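Long-range contact in branched-chain-amino-acid aminotransferase (Deinococcus radiodurans, PDB 3UZO), which probably transfers the amino group between branched-chain amino acids and 2-oxoglutarate, using pyridoxal 5'-phosphate as cofactor: residues L69-A81 and N97-M110. Residues are numbered along the deposited sequence; the frame is centred on the assembly and turned at random.
With PLP (pyridoxal-5'-phosphate), chain C; GLU (glutamic acid), chain F.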
ATOM      1  N   LEU A  69      -7.088   6.691   1.686  1.00  7.06           N
ATOM      2  CA  LEU A  69      -6.013   7.666   1.883  1.00  8.64           C
ATOM      3  C   LEU A  69      -5.025   7.315   2.986  1.00 11.19           C
ATOM      4  O   LEU A  69      -3.848   7.687   2.919  1.00 13.28           O
ATOM      5  CB  LEU A  69      -6.608   9.037   2.201  1.00 12.18           C
ATOM      6  CG  LEU A  69      -7.478   9.700   1.134  1.00 14.00           C
ATOM      7  CD1 LEU A  69      -8.140  10.940   1.720  1.00 17.04           C
ATOM      8  CD2 LEU A  69      -6.634  10.045  -0.081  1.00 12.79           C
ATOM      9  N   HIS A  70      -5.511   6.614   4.002  1.00 10.62           N
ATOM     10  CA  HIS A  70      -4.697   6.248   5.155  1.00 11.79           C
ATOM     11  C   HIS A  70      -4.250   4.787   5.218  1.00 10.83           C
ATOM     12  O   HIS A  70      -3.148   4.496   5.657  1.00 11.07           O
ATOM     13  CB  HIS A  70      -5.468   6.584   6.439  1.00 16.72           C
ATOM     14  CG  HIS A  70      -5.780   8.040   6.591  1.00 18.25           C
ATOM     15  ND1 HIS A  70      -5.057   8.873   7.418  1.00 19.06           N
ATOM     16  CD2 HIS A  70      -6.694   8.825   5.974  1.00 18.56           C
ATOM     17  CE1 HIS A  70      -5.510  10.108   7.302  1.00 19.57           C
ATOM     18  NE2 HIS A  70      -6.504  10.106   6.431  1.00 19.02           N
ATOM     19  N   TYR A  71      -5.097   3.868   4.778  1.00 12.67           N
ATOM     20  CA  TYR A  71      -4.749   2.455   4.869  1.00 12.08           C
ATOM     21  C   TYR A  71      -4.666   1.711   3.549  1.00 11.35           C
ATOM     22  O   TYR A  71      -4.937   0.512   3.489  1.00  8.86           O
ATOM     23  CB  TYR A  71      -5.741   1.761   5.801  1.00 16.34           C
ATOM     24  CG  TYR A  71      -5.905   2.491   7.108  1.00 20.00           C
ATOM     25  CD1 TYR A  71      -7.092   3.156   7.411  1.00 21.99           C
ATOM     26  CD2 TYR A  71      -4.849   2.568   8.022  1.00 20.37           C
ATOM     27  CE1 TYR A  71      -7.230   3.885   8.589  1.00 21.35           C
ATOM     28  CE2 TYR A  71      -4.975   3.297   9.204  1.00 21.84           C
ATOM     29  CZ  TYR A  71      -6.170   3.955   9.476  1.00 22.91           C
ATOM     30  OH  TYR A  71      -6.299   4.711  10.612  1.00 24.20           O
ATOM     31  N   GLY A  72      -4.283   2.435   2.500  1.00 13.26           N
ATOM     32  CA  GLY A  72      -4.142   1.854   1.177  1.00 13.07           C
ATOM     33  C   GLY A  72      -5.266   0.952   0.700  1.00 14.51           C
ATOM     34  O   GLY A  72      -5.025   0.049  -0.103  1.00 13.76           O
ATOM     35  N   GLN A  73      -6.489   1.176   1.173  1.00  9.67           N
ATOM     36  CA  GLN A  73      -7.595   0.332   0.723  1.00 10.54           C
ATOM     37  C   GLN A  73      -8.028   0.858  -0.636  1.00  8.80           C
ATOM     38  O   GLN A  73      -8.924   1.694  -0.754  1.00 10.98           O
ATOM     39  CB  GLN A  73      -8.757   0.365   1.711  1.00 14.19           C
ATOM     40  CG  GLN A  73      -9.889  -0.569   1.307  1.00 16.81           C
ATOM     41  CD  GLN A  73     -10.895  -0.786   2.415  1.00 18.49           C
ATOM     42  OE1 GLN A  73     -11.398   0.173   3.013  1.00 17.78           O
ATOM     43  NE2 GLN A  73     -11.200  -2.055   2.697  1.00 14.21           N
ATOM     44  N   GLN A  74      -7.369   0.343  -1.662  1.00 10.55           N
ATOM     45  CA  GLN A  74      -7.598   0.782  -3.027  1.00 12.16           C
ATOM     46  C   GLN A  74      -7.062  -0.297  -3.961  1.00 10.85           C
ATOM     47  O   GLN A  74      -6.127  -1.014  -3.615  1.00 11.70           O
ATOM     48  CB  GLN A  74      -6.803   2.067  -3.245  1.00  8.26           C
ATOM     49  CG  GLN A  74      -5.289   1.829  -3.048  1.00  9.98           C
ATOM     50  CD  GLN A  74      -4.453   3.102  -3.054  1.00 10.96           C
ATOM     51  OE1 GLN A  74      -3.453   3.193  -3.771  1.00 10.68           O
ATOM     52  NE2 GLN A  74      -4.851   4.083  -2.245  1.00  9.35           N
ATOM     53  N   CYS A  75      -7.649  -0.410  -5.146  1.00  9.47           N
ATOM     54  CA  CYS A  75      -7.176  -1.371  -6.125  1.00  7.05           C
ATOM     55  C   CYS A  75      -7.580  -0.821  -7.475  1.00  9.22           C
ATOM     56  O   CYS A  75      -8.467   0.033  -7.567  1.00  9.39           O
ATOM     57  CB  CYS A  75      -7.786  -2.759  -5.889  1.00 11.63           C
ATOM     58  SG  CYS A  75      -9.525  -2.954  -6.354  1.00 15.78           S
ATOM     59  N   PHE A  76      -6.937  -1.292  -8.529  1.00 10.54           N
ATOM     60  CA  PHE A  76      -7.267  -0.781  -9.844  1.00 11.19           C
ATOM     61  C   PHE A  76      -6.972  -1.767 -10.947  1.00  9.24           C
ATOM     62  O   PHE A  76      -6.348  -2.808 -10.734  1.00  9.40           O
ATOM     63  CB  PHE A  76      -6.506   0.528 -10.100  1.00 10.33           C
ATOM     64  CG  PHE A  76      -5.023   0.341 -10.333  1.00 12.66           C
ATOM     65  CD1 PHE A  76      -4.509   0.303 -11.624  1.00 13.79           C
ATOM     66  CD2 PHE A  76      -4.149   0.215  -9.263  1.00 13.95           C
ATOM     67  CE1 PHE A  76      -3.136   0.144 -11.846  1.00 16.64           C
ATOM     68  CE2 PHE A  76      -2.770   0.053  -9.474  1.00 14.52           C
ATOM     69  CZ  PHE A  76      -2.267   0.019 -10.759  1.00 13.91           C
ATOM     70  N   GLU A  77      -7.455  -1.433 -12.133  1.00 10.34           N
ATOM     71  CA  GLU A  77      -7.239  -2.251 -13.304  1.00  9.20           C
ATOM     72  C   GLU A  77      -6.717  -1.372 -14.422  1.00 10.31           C
ATOM     73  O   GLU A  77      -6.652  -0.146 -14.290  1.00  9.91           O
ATOM     74  CB  GLU A  77      -8.540  -2.919 -13.746  1.00  8.41           C
ATOM     75  CG  GLU A  77      -8.771  -4.283 -13.112  1.00  9.95           C
ATOM     76  CD  GLU A  77      -7.645  -5.257 -13.409  1.00  8.52           C
ATOM     77  OE1 GLU A  77      -7.125  -5.239 -14.539  1.00  7.62           O
ATOM     78  OE2 GLU A  77      -7.290  -6.052 -12.511  1.00 13.88           O
ATOM     79  N   GLY A  78      -6.348  -2.011 -15.522  1.00  9.97           N
ATOM     80  CA  GLY A  78      -5.839  -1.292 -16.668  1.00 10.30           C
ATOM     81  C   GLY A  78      -6.115  -2.113 -17.907  1.00 10.32           C
ATOM     82  O   GLY A  78      -5.711  -3.268 -17.981  1.00 12.10           O
ATOM     83  N   LEU A  79      -6.834  -1.535 -18.865  1.00  6.73           N
ATOM     84  CA  LEU A  79      -7.138  -2.229 -20.101  1.00  6.04           C
ATOM     85  C   LEU A  79      -7.345  -1.193 -21.189  1.00  5.98           C
ATOM     86  O   LEU A  79      -7.557  -0.018 -20.901  1.00  7.76           O
ATOM     87  CB  LEU A  79      -8.382  -3.115 -19.959  1.00  8.97           C
ATOM     88  CG  LEU A  79      -9.710  -2.468 -19.583  1.00 11.62           C
ATOM     89  CD1 LEU A  79     -10.834  -3.396 -20.013  1.00 13.11           C
ATOM     90  CD2 LEU A  79      -9.759  -2.193 -18.081  1.00 12.56           C
ATOM     91  N   LYS A  80      -7.309  -1.633 -22.438  1.00  5.85           N
ATOM     92  CA  LYS A  80      -7.416  -0.699 -23.554  1.00  7.02           C
ATOM     93  C   LYS A  80      -8.516  -0.972 -24.564  1.00  7.66           C
ATOM     94  O   LYS A  80      -8.981  -2.106 -24.708  1.00  6.63           O
ATOM     95  CB  LYS A  80      -6.088  -0.674 -24.322  1.00  8.92           C
ATOM     96  CG  LYS A  80      -4.886  -0.069 -23.577  1.00 10.22           C
ATOM     97  CD  LYS A  80      -3.602  -0.335 -24.379  1.00  8.97           C
ATOM     98  CE  LYS A  80      -2.387   0.386 -23.793  1.00 12.20           C
ATOM     99  NZ  LYS A  80      -1.133  -0.216 -24.341  1.00  7.90           N
ATOM    100  N   ALA A  81      -8.911   0.092 -25.258  1.00 10.16           N
ATOM    101  CA  ALA A  81      -9.891   0.023 -26.339  1.00 11.92           C
ATOM    102  C   ALA A  81      -9.051   0.361 -27.575  1.00 10.68           C
ATOM    103  O   ALA A  81      -8.151   1.211 -27.502  1.00 11.05           O
ATOM    104  CB  ALA A  81     -10.997   1.064 -26.135  1.00  8.55           C
ATOM    105  N   ASN A  97     -10.096  -8.688 -16.704  1.00 10.69           N
ATOM    106  CA  ASN A  97      -9.848  -7.584 -15.774  1.00 11.45           C
ATOM    107  C   ASN A  97     -10.910  -7.550 -14.684  1.00 11.85           C
ATOM    108  O   ASN A  97     -10.595  -7.305 -13.525  1.00 12.05           O
ATOM    109  CB  ASN A  97      -9.871  -6.240 -16.506  1.00  8.60           C
ATOM    110  CG  ASN A  97      -8.757  -6.110 -17.516  1.00  8.58           C
ATOM    111  OD1 ASN A  97      -7.654  -5.651 -17.203  1.00  8.90           O
ATOM    112  ND2 ASN A  97      -9.030  -6.526 -18.728  1.00  5.10           N
ATOM    113  N   ALA A  98     -12.170  -7.776 -15.058  1.00 10.76           N
ATOM    114  CA  ALA A  98     -13.260  -7.758 -14.086  1.00 11.01           C
ATOM    115  C   ALA A  98     -13.029  -8.833 -13.039  1.00 11.16           C
ATOM    116  O   ALA A  98     -13.177  -8.588 -11.850  1.00  9.04           O
ATOM    117  CB  ALA A  98     -14.606  -7.990 -14.774  1.00 10.23           C
ATOM    118  N   ALA A  99     -12.683 -10.033 -13.493  1.00 11.27           N
ATOM    119  CA  ALA A  99     -12.435 -11.143 -12.579  1.00  9.37           C
ATOM    120  C   ALA A  99     -11.248 -10.828 -11.670  1.00 10.21           C
ATOM    121  O   ALA A  99     -11.285 -11.084 -10.461  1.00  8.14           O
ATOM    122  CB  ALA A  99     -12.168 -12.420 -13.373  1.00  6.99           C
ATOM    123  N   ARG A 100     -10.194 -10.260 -12.245  1.00 11.02           N
ATOM    124  CA  ARG A 100      -9.031  -9.946 -11.438  1.00 11.93           C
ATOM    125  C   ARG A 100      -9.324  -8.864 -10.412  1.00 12.34           C
ATOM    126  O   ARG A 100      -8.826  -8.925  -9.290  1.00 10.19           O
ATOM    127  CB  ARG A 100      -7.846  -9.515 -12.311  1.00 13.54           C
ATOM    128  CG  ARG A 100      -6.551  -9.368 -11.516  1.00 11.81           C
ATOM    129  CD  ARG A 100      -5.352  -9.194 -12.419  1.00 12.42           C
ATOM    130  NE  ARG A 100      -5.393  -7.933 -13.149  1.00 12.79           N
ATOM    131  CZ  ARG A 100      -4.526  -7.600 -14.100  1.00 16.12           C
ATOM    132  NH1 ARG A 100      -3.554  -8.446 -14.428  1.00 11.84           N
ATOM    133  NH2 ARG A 100      -4.630  -6.429 -14.721  1.00 15.04           N
ATOM    134  N   MET A 101     -10.133  -7.875 -10.777  1.00 12.62           N
ATOM    135  CA  MET A 101     -10.420  -6.822  -9.821  1.00 13.38           C
ATOM    136  C   MET A 101     -11.263  -7.378  -8.690  1.00 14.18           C
ATOM    137  O   MET A 101     -11.239  -6.854  -7.582  1.00 13.75           O
ATOM    138  CB  MET A 101     -11.137  -5.642 -10.473  1.00 16.44           C
ATOM    139  CG  MET A 101     -11.050  -4.383  -9.623  1.00 18.62           C
ATOM    140  SD  MET A 101     -11.693  -2.932 -10.465  1.00 18.88           S
ATOM    141  CE  MET A 101     -13.405  -3.159 -10.155  1.00 15.74           C
ATOM    142  N   ARG A 102     -12.008  -8.445  -8.975  1.00 10.98           N
ATOM    143  CA  ARG A 102     -12.824  -9.094  -7.954  1.00 12.05           C
ATOM    144  C   ARG A 102     -11.868  -9.713  -6.930  1.00 11.05           C
ATOM    145  O   ARG A 102     -12.123  -9.704  -5.719  1.00 10.44           O
ATOM    146  CB  ARG A 102     -13.682 -10.186  -8.594  1.00 17.95           C
ATOM    147  CG  ARG A 102     -15.079 -10.287  -8.024  1.00 21.37           C
ATOM    148  CD  ARG A 102     -16.110 -10.250  -9.128  1.00 19.41           C
ATOM    149  NE  ARG A 102     -15.900 -11.300 -10.122  1.00 14.59           N
ATOM    150  CZ  ARG A 102     -16.062 -11.114 -11.425  1.00 14.85           C
ATOM    151  NH1 ARG A 102     -16.433  -9.923 -11.882  1.00 14.90           N
ATOM    152  NH2 ARG A 102     -15.860 -12.110 -12.273  1.00 14.31           N
ATOM    153  N   MET A 103     -10.759 -10.253  -7.419  1.00 13.12           N
ATOM    154  CA  MET A 103      -9.781 -10.858  -6.526  1.00 13.31           C
ATOM    155  C   MET A 103      -9.042  -9.782  -5.739  1.00 11.41           C
ATOM    156  O   MET A 103      -8.754  -9.969  -4.560  1.00  8.53           O
ATOM    157  CB  MET A 103      -8.798 -11.738  -7.306  1.00 25.00           C
ATOM    158  CG  MET A 103      -9.421 -13.040  -7.798  1.00 34.51           C
ATOM    159  SD  MET A 103     -10.449 -13.869  -6.527  1.00 42.01           S
ATOM    160  CE  MET A 103      -9.230 -14.954  -5.726  1.00 40.08           C
ATOM    161  N   SER A 104      -8.737  -8.656  -6.381  1.00 10.71           N
ATOM    162  CA  SER A 104      -8.062  -7.562  -5.683  1.00  9.82           C
ATOM    163  C   SER A 104      -8.987  -7.038  -4.584  1.00 10.54           C
ATOM    164  O   SER A 104      -8.559  -6.828  -3.446  1.00 12.98           O
ATOM    165  CB  SER A 104      -7.721  -6.416  -6.647  1.00  7.90           C
ATOM    166  OG  SER A 104      -6.730  -6.800  -7.585  1.00  6.55           O
ATOM    167  N   CYS A 105     -10.257  -6.831  -4.927  1.00  9.08           N
ATOM    168  CA  CYS A 105     -11.233  -6.337  -3.960  1.00 10.03           C
ATOM    169  C   CYS A 105     -11.354  -7.287  -2.778  1.00 11.73           C
ATOM    170  O   CYS A 105     -11.326  -6.873  -1.616  1.00 10.99           O
ATOM    171  CB  CYS A 105     -12.610  -6.173  -4.609  1.00 12.98           C
ATOM    172  SG  CYS A 105     -12.786  -4.697  -5.638  1.00 12.22           S
ATOM    173  N   ARG A 106     -11.496  -8.568  -3.088  1.00 12.59           N
ATOM    174  CA  ARG A 106     -11.632  -9.580  -2.052  1.00 15.24           C
ATOM    175  C   ARG A 106     -10.458  -9.520  -1.076  1.00 12.75           C
ATOM    176  O   ARG A 106     -10.649  -9.587   0.138  1.00 12.78           O
ATOM    177  CB  ARG A 106     -11.696 -10.958  -2.705  1.00 31.56           C
ATOM    178  CG  ARG A 106     -12.516 -11.978  -1.949  1.00 39.02           C
ATOM    179  CD  ARG A 106     -12.752 -13.176  -2.838  1.00 39.96           C
ATOM    180  NE  ARG A 106     -13.208 -12.745  -4.153  1.00 44.14           N
ATOM    181  CZ  ARG A 106     -13.294 -13.539  -5.213  1.00 45.91           C
ATOM    182  NH1 ARG A 106     -12.953 -14.817  -5.114  1.00 49.00           N
ATOM    183  NH2 ARG A 106     -13.723 -13.056  -6.371  1.00 44.32           N
ATOM    184  N   ARG A 107      -9.248  -9.379  -1.611  1.00 13.19           N
ATOM    185  CA  ARG A 107      -8.038  -9.338  -0.792  1.00 12.76           C
ATOM    186  C   ARG A 107      -7.981  -8.170   0.188  1.00 13.11           C
ATOM    187  O   ARG A 107      -7.342  -8.271   1.235  1.00 11.32           O
ATOM    188  CB  ARG A 107      -6.790  -9.331  -1.687  1.00 14.59           C
ATOM    189  CG  ARG A 107      -5.464  -9.421  -0.935  1.00 16.86           C
ATOM    190  CD  ARG A 107      -5.413 -10.643   0.003  1.00 16.97           C
ATOM    191  NE  ARG A 107      -4.070 -10.901   0.535  1.00 20.82           N
ATOM    192  CZ  ARG A 107      -3.530 -10.309   1.601  1.00 20.13           C
ATOM    193  NH1 ARG A 107      -4.198  -9.400   2.296  1.00 21.10           N
ATOM    194  NH2 ARG A 107      -2.302 -10.635   1.979  1.00 20.72           N
ATOM    195  N   LEU A 108      -8.652  -7.069  -0.140  1.00  7.30           N
ATOM    196  CA  LEU A 108      -8.662  -5.909   0.741  1.00  8.39           C
ATOM    197  C   LEU A 108     -10.019  -5.674   1.409  1.00  9.23           C
ATOM    198  O   LEU A 108     -10.292  -4.584   1.914  1.00  8.75           O
ATOM    199  CB  LEU A 108      -8.246  -4.659  -0.030  1.00 13.17           C
ATOM    200  CG  LEU A 108      -6.818  -4.667  -0.590  1.00 10.40           C
ATOM    201  CD1 LEU A 108      -6.456  -3.256  -1.043  1.00 13.28           C
ATOM    202  CD2 LEU A 108      -5.843  -5.135   0.474  1.00 12.28           C
ATOM    203  N   LEU A 109     -10.858  -6.705   1.407  1.00 13.48           N
ATOM    204  CA  LEU A 109     -12.187  -6.631   2.011  1.00 15.04           C
ATOM    205  C   LEU A 109     -13.067  -5.538   1.412  1.00 14.38           C
ATOM    206  O   LEU A 109     -13.848  -4.900   2.117  1.00 14.44           O
ATOM    207  CB  LEU A 109     -12.064  -6.432   3.526  1.00 25.42           C
ATOM    208  CG  LEU A 109     -11.724  -7.668   4.376  1.00 29.13           C
ATOM    209  CD1 LEU A 109     -10.645  -8.508   3.713  1.00 29.97           C
ATOM    210  CD2 LEU A 109     -11.285  -7.213   5.760  1.00 28.70           C
ATOM    211  N   MET A 110     -12.938  -5.320   0.110  1.00 12.50           N
ATOM    212  CA  MET A 110     -13.757  -4.320  -0.569  1.00 10.50           C
ATOM    213  C   MET A 110     -14.831  -5.061  -1.359  1.00 13.03           C
ATOM    214  O   MET A 110     -14.609  -6.186  -1.803  1.00  9.15           O
ATOM    215  CB  MET A 110     -12.909  -3.464  -1.522  1.00 11.41           C
ATOM    216  CG  MET A 110     -11.771  -2.722  -0.829  1.00 11.19           C
ATOM    217  SD  MET A 110     -11.073  -1.360  -1.786  1.00 18.43           S
ATOM    218  CE  MET A 110     -10.016  -2.256  -2.916  1.00 15.36           C
TER
HETATM  219  N1  PLP C 371       2.895  -6.607 -13.236  1.00 16.36           N
HETATM  220  C2  PLP C 371       2.526  -5.427 -12.586  1.00 18.91           C
HETATM  221  C2A PLP C 371       3.232  -5.069 -11.276  1.00 19.00           C
HETATM  222  C3  PLP C 371       1.497  -4.616 -13.186  1.00 18.78           C
HETATM  223  O3  PLP C 371       1.115  -3.472 -12.594  1.00 21.30           O
HETATM  224  C4  PLP C 371       0.871  -5.035 -14.426  1.00 18.10           C
HETATM  225  C4A PLP C 371      -0.269  -4.115 -15.031  1.00 20.36           C
HETATM  226  C5  PLP C 371       1.321  -6.293 -15.053  1.00 16.87           C
HETATM  227  C6  PLP C 371       2.322  -7.051 -14.446  1.00 16.61           C
HETATM  228  C5A PLP C 371       0.785  -6.847 -16.316  1.00 16.43           C
HETATM  229  O4P PLP C 371      -0.563  -7.227 -16.240  1.00 15.57           O
HETATM  230  P   PLP C 371      -1.553  -6.950 -17.451  1.00 15.74           P
HETATM  231  O1P PLP C 371      -1.675  -5.496 -17.763  1.00 14.38           O
HETATM  232  O2P PLP C 371      -2.875  -7.565 -16.930  1.00 15.03           O
HETATM  233  O3P PLP C 371      -1.074  -7.833 -18.567  1.00 13.87           O
HETATM  234  N   GLU F 500      -1.946   4.086  12.952  1.00 42.66           N
HETATM  235  CA  GLU F 500      -2.773   3.403  13.982  1.00 42.66           C
HETATM  236  C   GLU F 500      -4.231   3.422  13.584  1.00 42.66           C
HETATM  237  O   GLU F 500      -4.993   2.594  14.118  1.00 42.66           O
HETATM  238  CB  GLU F 500      -2.618   4.093  15.332  1.00 80.54           C
HETATM  239  CG  GLU F 500      -1.387   3.674  16.097  1.00 80.54           C
HETATM  240  CD  GLU F 500      -1.384   4.203  17.513  1.00 80.54           C
HETATM  241  OE1 GLU F 500      -2.457   4.174  18.154  1.00 80.54           O
HETATM  242  OE2 GLU F 500      -0.309   4.638  17.977  1.00 80.54           O
HETATM  243  OXT GLU F 500      -4.583   4.279  12.750  1.00 80.54           O
HETATM  244  O   HOH W   1      -7.520  -5.337  -9.647  1.00 22.05           O
HETATM  245  O   HOH W   2      -3.561  -3.710 -16.366  1.00 21.63           O
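R100 joins a buried carboxylate to the cofactor phosphate through one guanidinium group, gripping E77 side-on with two nitrogens. NE donates to the syn lone pair of E77 OE2 at 2.7 Å, nearly straight at 176°, while NH2 reaches E77 OE1 at 2.8 Å, somewhat tilted from the carboxylate plane. The two planes lie only 26° apart, which lets both nitrogens meet the carboxylate. From its edge the same guanidinium gives NH1 to PLP O2P at 2.7 Å; NH1 also bonds P264 O. With CG anti to the backbone N (chi1 -172°) and a bend at chi3, the R100 side chain extends from helix 94-107 to the phosphate. One water links E77 OE2, F76 O and S104 OG, whose strongest partner is K202 N.

Farther along, strand 74-76 and helix 97-107 run antiparallel, their axes 8.3 Å apart at closest approach. C75 SG packs against M110 CE at 3.5 Å, and against C105 SG and M101 CG. A Schellman motif closes the helix, with L109 as its C-prime residue, and there Q73 NE2 donates to L108 O at 2.8 Å, in its own amide plane; Q73 OE1 turns to T67 and A160. The Q73 and M110 side chains run past each other in opposite directions, Q73 CG 3.4 Å from M110 SD.

Sulfur, methylene and methyl groups thus join helix to strand, with polar ties at R100 and L108. E77 helps fix the rotation of the phosphate-binding guanidinium, and probably offsets part of its positive charge.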